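PDB 3U66: putative type VI secretion protein from Escherichia coli, which probably serves as an inner-membrane component of the type VI secretion machinery, this fragment being the cytoplasmic domain of a TssL protein of the DotU family. Local coordinates for residues 11-16 / 125-130; 57-62 / 119-124. All blocks are in the same frame, centred on the assembly; numbering follows the deposited sequence.

Contact 1: 11-16 / 125-130; sequences QIFYPG and LTCLCR
Arg130 comes at the ring edge of Tyr14, the two side chains crossing obliquely: the guanidinium NH2 lies 3.0 Å from Tyr14 OH and also passes 3.4 Å from Tyr14 CE1. The ring and guanidinium planes stand 77° apart, and OH lies in the guanidinium plane, yet the N-H points poorly at the oxygen (122°), which makes this a weak hydrogen bond. The stronger polar partner of Arg130 is Glu10, one turn before Tyr14: Arg130 NE forms a salt bridge with Glu10 OE1, and NH1 is hydrogen-bonded to Gln133 OE1. Bends at chi2 and chi3 carry the arginine across to helix 7-24. Helices 7-24 and 122-133 are thus joined within the all-helical, bundled DotU-family domain, by a polar link outside and a sulfur-aromatic contact inside. There Cys127 SG comes obliquely to the Phe13 ring, 3.8 Å from CD2 and 4.7 Å from the ring centroid, 53° off its normal. Both side chains leave their helices toward each other, SG and the phenyl CG each lying anti to its own carbonyl carbon. Phe67 meets the Phe13 ring, while Met63 touches both Phe13 and Cys127.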
ATOM      1  N   GLN A  11      11.383   9.696   2.812  1.00 57.55           N
ATOM      2  CA  GLN A  11      12.409   9.549   3.850  1.00 57.02           C
ATOM      3  C   GLN A  11      11.840   8.809   5.080  1.00 59.88           C
ATOM      4  O   GLN A  11      12.546   7.995   5.679  1.00 59.99           O
ATOM      5  CB  GLN A  11      12.843  10.949   4.311  1.00 58.59           C
ATOM      6  CG  GLN A  11      14.238  11.408   3.943  1.00 76.60           C
ATOM      7  CD  GLN A  11      14.605  12.718   4.640  1.00 96.02           C
ATOM      8  OE1 GLN A  11      13.951  13.184   5.597  1.00 89.32           O
ATOM      9  NE2 GLN A  11      15.687  13.339   4.185  1.00 86.14           N
ATOM     10  N   ILE A  12      10.587   9.154   5.486  1.00 55.02           N
ATOM     11  CA  ILE A  12       9.867   8.579   6.634  1.00 54.17           C
ATOM     12  C   ILE A  12       9.499   7.102   6.367  1.00 55.72           C
ATOM     13  O   ILE A  12       9.610   6.271   7.271  1.00 55.85           O
ATOM     14  CB  ILE A  12       8.565   9.385   6.978  1.00 57.63           C
ATOM     15  CG1 ILE A  12       8.681  10.923   6.882  1.00 58.43           C
ATOM     16  CG2 ILE A  12       7.938   8.948   8.283  1.00 58.90           C
ATOM     17  CD1 ILE A  12       9.525  11.672   7.920  1.00 67.97           C
ATOM     18  N   PHE A  13       9.007   6.795   5.152  1.00 49.52           N
ATOM     19  CA  PHE A  13       8.543   5.459   4.805  1.00 48.38           C
ATOM     20  C   PHE A  13       9.583   4.512   4.227  1.00 52.89           C
ATOM     21  O   PHE A  13       9.309   3.315   4.175  1.00 52.39           O
ATOM     22  CB  PHE A  13       7.294   5.526   3.911  1.00 49.59           C
ATOM     23  CG  PHE A  13       6.029   6.012   4.581  1.00 50.11           C
ATOM     24  CD1 PHE A  13       5.351   5.209   5.493  1.00 52.13           C
ATOM     25  CD2 PHE A  13       5.492   7.257   4.269  1.00 51.01           C
ATOM     26  CE1 PHE A  13       4.178   5.658   6.104  1.00 52.86           C
ATOM     27  CE2 PHE A  13       4.325   7.710   4.886  1.00 53.11           C
ATOM     28  CZ  PHE A  13       3.678   6.910   5.804  1.00 51.53           C
ATOM     29  N   TYR A  14      10.772   5.022   3.813  1.00 50.28           N
ATOM     30  CA  TYR A  14      11.855   4.197   3.241  1.00 49.77           C
ATOM     31  C   TYR A  14      12.221   2.952   4.071  1.00 51.96           C
ATOM     32  O   TYR A  14      12.205   1.864   3.498  1.00 52.17           O
ATOM     33  CB  TYR A  14      13.112   5.023   2.887  1.00 50.71           C
ATOM     34  CG  TYR A  14      13.123   5.621   1.501  1.00 51.60           C
ATOM     35  CD1 TYR A  14      12.871   4.844   0.374  1.00 54.22           C
ATOM     36  CD2 TYR A  14      13.505   6.948   1.297  1.00 51.68           C
ATOM     37  CE1 TYR A  14      12.895   5.387  -0.906  1.00 55.30           C
ATOM     38  CE2 TYR A  14      13.531   7.507   0.022  1.00 52.25           C
ATOM     39  CZ  TYR A  14      13.227   6.722  -1.076  1.00 61.11           C
ATOM     40  OH  TYR A  14      13.263   7.259  -2.335  1.00 64.95           O
ATOM     41  N   PRO A  15      12.500   3.029   5.398  1.00 47.37           N
ATOM     42  CA  PRO A  15      12.810   1.793   6.145  1.00 46.87           C
ATOM     43  C   PRO A  15      11.705   0.729   6.046  1.00 51.60           C
ATOM     44  O   PRO A  15      11.998  -0.449   5.824  1.00 50.56           O
ATOM     45  CB  PRO A  15      13.002   2.289   7.587  1.00 48.01           C
ATOM     46  CG  PRO A  15      13.322   3.717   7.470  1.00 52.10           C
ATOM     47  CD  PRO A  15      12.519   4.202   6.301  1.00 48.11           C
ATOM     48  N   GLY A  16      10.448   1.167   6.177  1.00 49.05           N
ATOM     49  CA  GLY A  16       9.269   0.314   6.090  1.00 48.39           C
ATOM     50  C   GLY A  16       9.071  -0.250   4.702  1.00 52.51           C
ATOM     51  O   GLY A  16       8.814  -1.450   4.543  1.00 51.03           O
ATOM     52  N   LEU A 125      -0.040  11.220  -3.126  1.00 51.44           N
ATOM     53  CA  LEU A 125      -0.026  10.562  -4.443  1.00 51.37           C
ATOM     54  C   LEU A 125       1.231   9.737  -4.646  1.00 57.88           C
ATOM     55  O   LEU A 125       1.171   8.707  -5.321  1.00 58.40           O
ATOM     56  CB  LEU A 125      -0.135  11.573  -5.607  1.00 50.82           C
ATOM     57  CG  LEU A 125      -1.445  12.334  -5.842  1.00 53.86           C
ATOM     58  CD1 LEU A 125      -1.369  13.098  -7.131  1.00 53.56           C
ATOM     59  CD2 LEU A 125      -2.645  11.414  -5.879  1.00 54.13           C
ATOM     60  N   THR A 126       2.375  10.211  -4.096  1.00 54.89           N
ATOM     61  CA  THR A 126       3.666   9.527  -4.183  1.00 54.79           C
ATOM     62  C   THR A 126       3.581   8.214  -3.411  1.00 58.84           C
ATOM     63  O   THR A 126       3.906   7.161  -3.963  1.00 58.74           O
ATOM     64  CB  THR A 126       4.803  10.454  -3.714  1.00 59.94           C
ATOM     65  OG1 THR A 126       4.824  11.620  -4.545  1.00 59.45           O
ATOM     66  CG2 THR A 126       6.173   9.770  -3.723  1.00 55.31           C
ATOM     67  N   CYS A 127       3.096   8.280  -2.160  1.00 55.14           N
ATOM     68  CA  CYS A 127       2.942   7.127  -1.279  1.00 54.69           C
ATOM     69  C   CYS A 127       1.996   6.075  -1.840  1.00 58.06           C
ATOM     70  O   CYS A 127       2.289   4.886  -1.729  1.00 57.72           O
ATOM     71  CB  CYS A 127       2.534   7.576   0.116  1.00 55.01           C
ATOM     72  SG  CYS A 127       3.848   8.440   1.006  1.00 59.16           S
ATOM     73  N   LEU A 128       0.897   6.514  -2.488  1.00 53.65           N
ATOM     74  CA  LEU A 128      -0.082   5.636  -3.127  1.00 53.65           C
ATOM     75  C   LEU A 128       0.525   4.925  -4.353  1.00 59.19           C
ATOM     76  O   LEU A 128       0.155   3.782  -4.654  1.00 58.70           O
ATOM     77  CB  LEU A 128      -1.362   6.410  -3.498  1.00 53.61           C
ATOM     78  CG  LEU A 128      -2.214   6.937  -2.333  1.00 58.55           C
ATOM     79  CD1 LEU A 128      -3.307   7.835  -2.831  1.00 58.98           C
ATOM     80  CD2 LEU A 128      -2.808   5.805  -1.497  1.00 60.51           C
ATOM     81  N   CYS A 129       1.475   5.596  -5.038  1.00 56.20           N
ATOM     82  CA  CYS A 129       2.193   5.032  -6.178  1.00 56.49           C
ATOM     83  C   CYS A 129       3.201   4.016  -5.670  1.00 58.75           C
ATOM     84  O   CYS A 129       3.334   2.931  -6.239  1.00 58.14           O
ATOM     85  CB  CYS A 129       2.871   6.127  -7.001  1.00 57.04           C
ATOM     86  SG  CYS A 129       1.734   7.087  -8.027  1.00 60.77           S
ATOM     87  N   ARG A 130       3.899   4.370  -4.584  1.00 54.74           N
ATOM     88  CA  ARG A 130       4.890   3.509  -3.942  1.00 54.08           C
ATOM     89  C   ARG A 130       4.220   2.249  -3.401  1.00 57.99           C
ATOM     90  O   ARG A 130       4.786   1.161  -3.549  1.00 57.83           O
ATOM     91  CB  ARG A 130       5.640   4.274  -2.836  1.00 52.03           C
ATOM     92  CG  ARG A 130       7.155   4.078  -2.834  1.00 59.87           C
ATOM     93  CD  ARG A 130       7.814   4.669  -4.061  1.00 67.43           C
ATOM     94  NE  ARG A 130       9.092   5.317  -3.774  1.00 72.59           N
ATOM     95  CZ  ARG A 130      10.262   4.940  -4.280  1.00 79.30           C
ATOM     96  NH1 ARG A 130      10.333   3.897  -5.102  1.00 59.05           N
ATOM     97  NH2 ARG A 130      11.370   5.594  -3.966  1.00 68.23           N
TER

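Contact 2: 57-62 / 119-124; sequences QKSSDI and APDVAV
Val124 turns its two methyl groups to two different residues of helix 57-76. Its CG1 meets Ile62, 3.7 Å from Ile62 CG1 and 3.8 Å from Ile62 CG2, whereas CG2 rests against Ser59, 3.6 Å from Ser59 CB. This division follows from chi1 of 171°, which places the valine CG1 opposite the backbone N and swings CG2 to the far side from the carbonyl carbon. Ile62 crosses Val124 at about a right angle, offering the root of its longer branch together with its CG2 methyl. The backbones come nearest at Ser59 and Val124, with 6.3 Å between their CA atoms; the short serine side chain leaves room for the valine methyl beside it. Ser59 OG itself hydrogen-bonds to Ser56 OG, three residues earlier. Asp121 OD2 stands 3.6 Å from Ser59 OG, a proximity and not a hydrogen bond. The other carboxylate oxygen has a definite task: Asp121 OD1 accepts from Ala123 N at 3.3 Å, the N-H pointing at it with an angle of 150° and meeting it from above the carboxylate plane. With an alanine at Asp121, Ala123 N would probably lose its capping acceptor and a small gap would open beside Ser59. Phe55 packs on both Asp121 and Ala123, and Gln114 of helix 103-115 touches Val124, so neighbouring parts of the chain close in on the junction. Two helix starts are thereby set side by side in this helical bundle, with apolar packing of Val124 on Ile62, the CB of Ser59 against a valine methyl, and next to them an aspartate N-cap at the start of helix 122-133.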
ATOM      1  N   GLN A  57      -3.308  15.851   9.669  1.00 65.84           N
ATOM      2  CA  GLN A  57      -3.805  14.555  10.121  1.00 64.98           C
ATOM      3  C   GLN A  57      -4.393  13.769   8.945  1.00 68.09           C
ATOM      4  O   GLN A  57      -4.151  12.568   8.829  1.00 65.46           O
ATOM      5  CB  GLN A  57      -4.848  14.732  11.226  1.00 66.30           C
ATOM      6  CG  GLN A  57      -4.694  13.727  12.362  1.00 87.27           C
ATOM      7  CD  GLN A  57      -4.295  14.368  13.664  1.00114.91           C
ATOM      8  OE1 GLN A  57      -3.971  15.551  13.713  1.00112.18           O
ATOM      9  NE2 GLN A  57      -4.340  13.602  14.743  1.00108.11           N
ATOM     10  N   LYS A  58      -5.127  14.466   8.062  1.00 67.78           N
ATOM     11  CA  LYS A  58      -5.785  13.957   6.859  1.00 67.45           C
ATOM     12  C   LYS A  58      -4.811  13.174   5.974  1.00 66.25           C
ATOM     13  O   LYS A  58      -5.047  12.007   5.670  1.00 63.77           O
ATOM     14  CB  LYS A  58      -6.327  15.142   6.039  1.00 71.05           C
ATOM     15  CG  LYS A  58      -7.679  15.690   6.477  1.00 73.94           C
ATOM     16  CD  LYS A  58      -8.307  16.652   5.455  1.00 76.79           C
ATOM     17  CE  LYS A  58      -8.619  16.029   4.113  1.00 75.23           C
ATOM     18  NZ  LYS A  58      -9.549  14.871   4.217  1.00 78.73           N
ATOM     19  N   SER A  59      -3.731  13.845   5.545  1.00 61.25           N
ATOM     20  CA  SER A  59      -2.656  13.309   4.709  1.00 60.31           C
ATOM     21  C   SER A  59      -1.779  12.246   5.406  1.00 62.59           C
ATOM     22  O   SER A  59      -1.463  11.214   4.807  1.00 61.69           O
ATOM     23  CB  SER A  59      -1.773  14.456   4.231  1.00 63.84           C
ATOM     24  OG  SER A  59      -2.552  15.554   3.795  1.00 73.30           O
ATOM     25  N   SER A  60      -1.429  12.466   6.686  1.00 58.48           N
ATOM     26  CA  SER A  60      -0.692  11.510   7.510  1.00 57.87           C
ATOM     27  C   SER A  60      -1.474  10.206   7.613  1.00 61.49           C
ATOM     28  O   SER A  60      -0.904   9.151   7.347  1.00 60.36           O
ATOM     29  CB  SER A  60      -0.435  12.080   8.900  1.00 61.66           C
ATOM     30  OG  SER A  60       0.309  13.285   8.847  1.00 72.93           O
ATOM     31  N   ASP A  61      -2.802  10.298   7.872  1.00 59.12           N
ATOM     32  CA  ASP A  61      -3.691   9.146   7.973  1.00 59.21           C
ATOM     33  C   ASP A  61      -3.859   8.335   6.691  1.00 62.74           C
ATOM     34  O   ASP A  61      -3.880   7.117   6.782  1.00 62.30           O
ATOM     35  CB  ASP A  61      -5.011   9.492   8.674  1.00 61.60           C
ATOM     36  CG  ASP A  61      -4.873   9.822  10.162  1.00 72.94           C
ATOM     37  OD1 ASP A  61      -4.008   9.199  10.843  1.00 74.13           O
ATOM     38  OD2 ASP A  61      -5.636  10.684  10.652  1.00 77.25           O
ATOM     39  N   ILE A  62      -3.939   8.981   5.511  1.00 59.90           N
ATOM     40  CA  ILE A  62      -4.019   8.263   4.227  1.00 59.83           C
ATOM     41  C   ILE A  62      -2.679   7.562   3.908  1.00 62.83           C
ATOM     42  O   ILE A  62      -2.671   6.378   3.542  1.00 62.85           O
ATOM     43  CB  ILE A  62      -4.657   9.071   3.033  1.00 63.31           C
ATOM     44  CG1 ILE A  62      -4.392   8.438   1.646  1.00 64.02           C
ATOM     45  CG2 ILE A  62      -4.198  10.500   2.996  1.00 64.29           C
ATOM     46  CD1 ILE A  62      -4.988   7.121   1.365  1.00 72.26           C
ATOM     47  N   ALA A 119      -6.311  19.406  -6.861  1.00 66.02           N
ATOM     48  CA  ALA A 119      -4.895  19.476  -6.466  1.00 64.75           C
ATOM     49  C   ALA A 119      -4.590  18.603  -5.230  1.00 66.24           C
ATOM     50  O   ALA A 119      -4.317  19.149  -4.157  1.00 65.40           O
ATOM     51  CB  ALA A 119      -4.473  20.926  -6.233  1.00 65.29           C
ATOM     52  N   PRO A 120      -4.615  17.245  -5.347  1.00 62.04           N
ATOM     53  CA  PRO A 120      -4.298  16.411  -4.176  1.00 61.84           C
ATOM     54  C   PRO A 120      -2.836  16.567  -3.749  1.00 66.85           C
ATOM     55  O   PRO A 120      -1.985  16.860  -4.602  1.00 67.46           O
ATOM     56  CB  PRO A 120      -4.601  14.986  -4.660  1.00 63.53           C
ATOM     57  CG  PRO A 120      -4.486  15.036  -6.122  1.00 67.75           C
ATOM     58  CD  PRO A 120      -4.902  16.414  -6.539  1.00 63.40           C
ATOM     59  N   ASP A 121      -2.539  16.372  -2.442  1.00 62.56           N
ATOM     60  CA  ASP A 121      -1.174  16.479  -1.917  1.00 61.75           C
ATOM     61  C   ASP A 121      -0.254  15.511  -2.678  1.00 64.74           C
ATOM     62  O   ASP A 121      -0.493  14.293  -2.717  1.00 64.29           O
ATOM     63  CB  ASP A 121      -1.145  16.222  -0.397  1.00 63.95           C
ATOM     64  CG  ASP A 121       0.126  16.633   0.342  1.00 78.65           C
ATOM     65  OD1 ASP A 121       1.170  16.849  -0.324  1.00 79.19           O
ATOM     66  OD2 ASP A 121       0.087  16.704   1.591  1.00 86.49           O
ATOM     67  N   VAL A 122       0.764  16.082  -3.340  1.00 60.28           N
ATOM     68  CA  VAL A 122       1.753  15.356  -4.138  1.00 59.38           C
ATOM     69  C   VAL A 122       2.417  14.216  -3.324  1.00 61.49           C
ATOM     70  O   VAL A 122       2.585  13.110  -3.846  1.00 61.37           O
ATOM     71  CB  VAL A 122       2.745  16.323  -4.853  1.00 63.63           C
ATOM     72  CG1 VAL A 122       3.541  17.172  -3.861  1.00 63.58           C
ATOM     73  CG2 VAL A 122       3.670  15.585  -5.816  1.00 63.64           C
ATOM     74  N   ALA A 123       2.694  14.471  -2.025  1.00 56.29           N
ATOM     75  CA  ALA A 123       3.268  13.499  -1.089  1.00 54.95           C
ATOM     76  C   ALA A 123       2.362  12.266  -0.911  1.00 56.40           C
ATOM     77  O   ALA A 123       2.866  11.141  -0.950  1.00 55.46           O
ATOM     78  CB  ALA A 123       3.556  14.165   0.248  1.00 55.39           C
ATOM     79  N   VAL A 124       1.030  12.483  -0.786  1.00 51.63           N
ATOM     80  CA  VAL A 124       0.014  11.430  -0.656  1.00 50.95           C
ATOM     81  C   VAL A 124       0.002  10.576  -1.933  1.00 54.51           C
ATOM     82  O   VAL A 124       0.077   9.354  -1.825  1.00 54.28           O
ATOM     83  CB  VAL A 124      -1.386  12.017  -0.299  1.00 54.76           C
ATOM     84  CG1 VAL A 124      -2.493  10.963  -0.370  1.00 54.10           C
ATOM     85  CG2 VAL A 124      -1.365  12.684   1.073  1.00 54.39           C
TER

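Helix 122-133 is common to both contacts: its first turn and the N-cap before it pack on helix 57-76 in contact 2, and the following turns reach helix 7-24 in contact 1. The centres of the two lie about 12 Å apart, and along the chain contact 2 is nested within the loop that contact 1 closes. They also touch directly, through Leu128 CD2 and Ile62 CD1 at 3.8 Å and through Leu125 CD1 and Pro120 CG, also at 3.8 Å. Helix 57-76 also reaches contact 1 through the residue after Ile62. Together they tie three helices of the bundle into one packed unit.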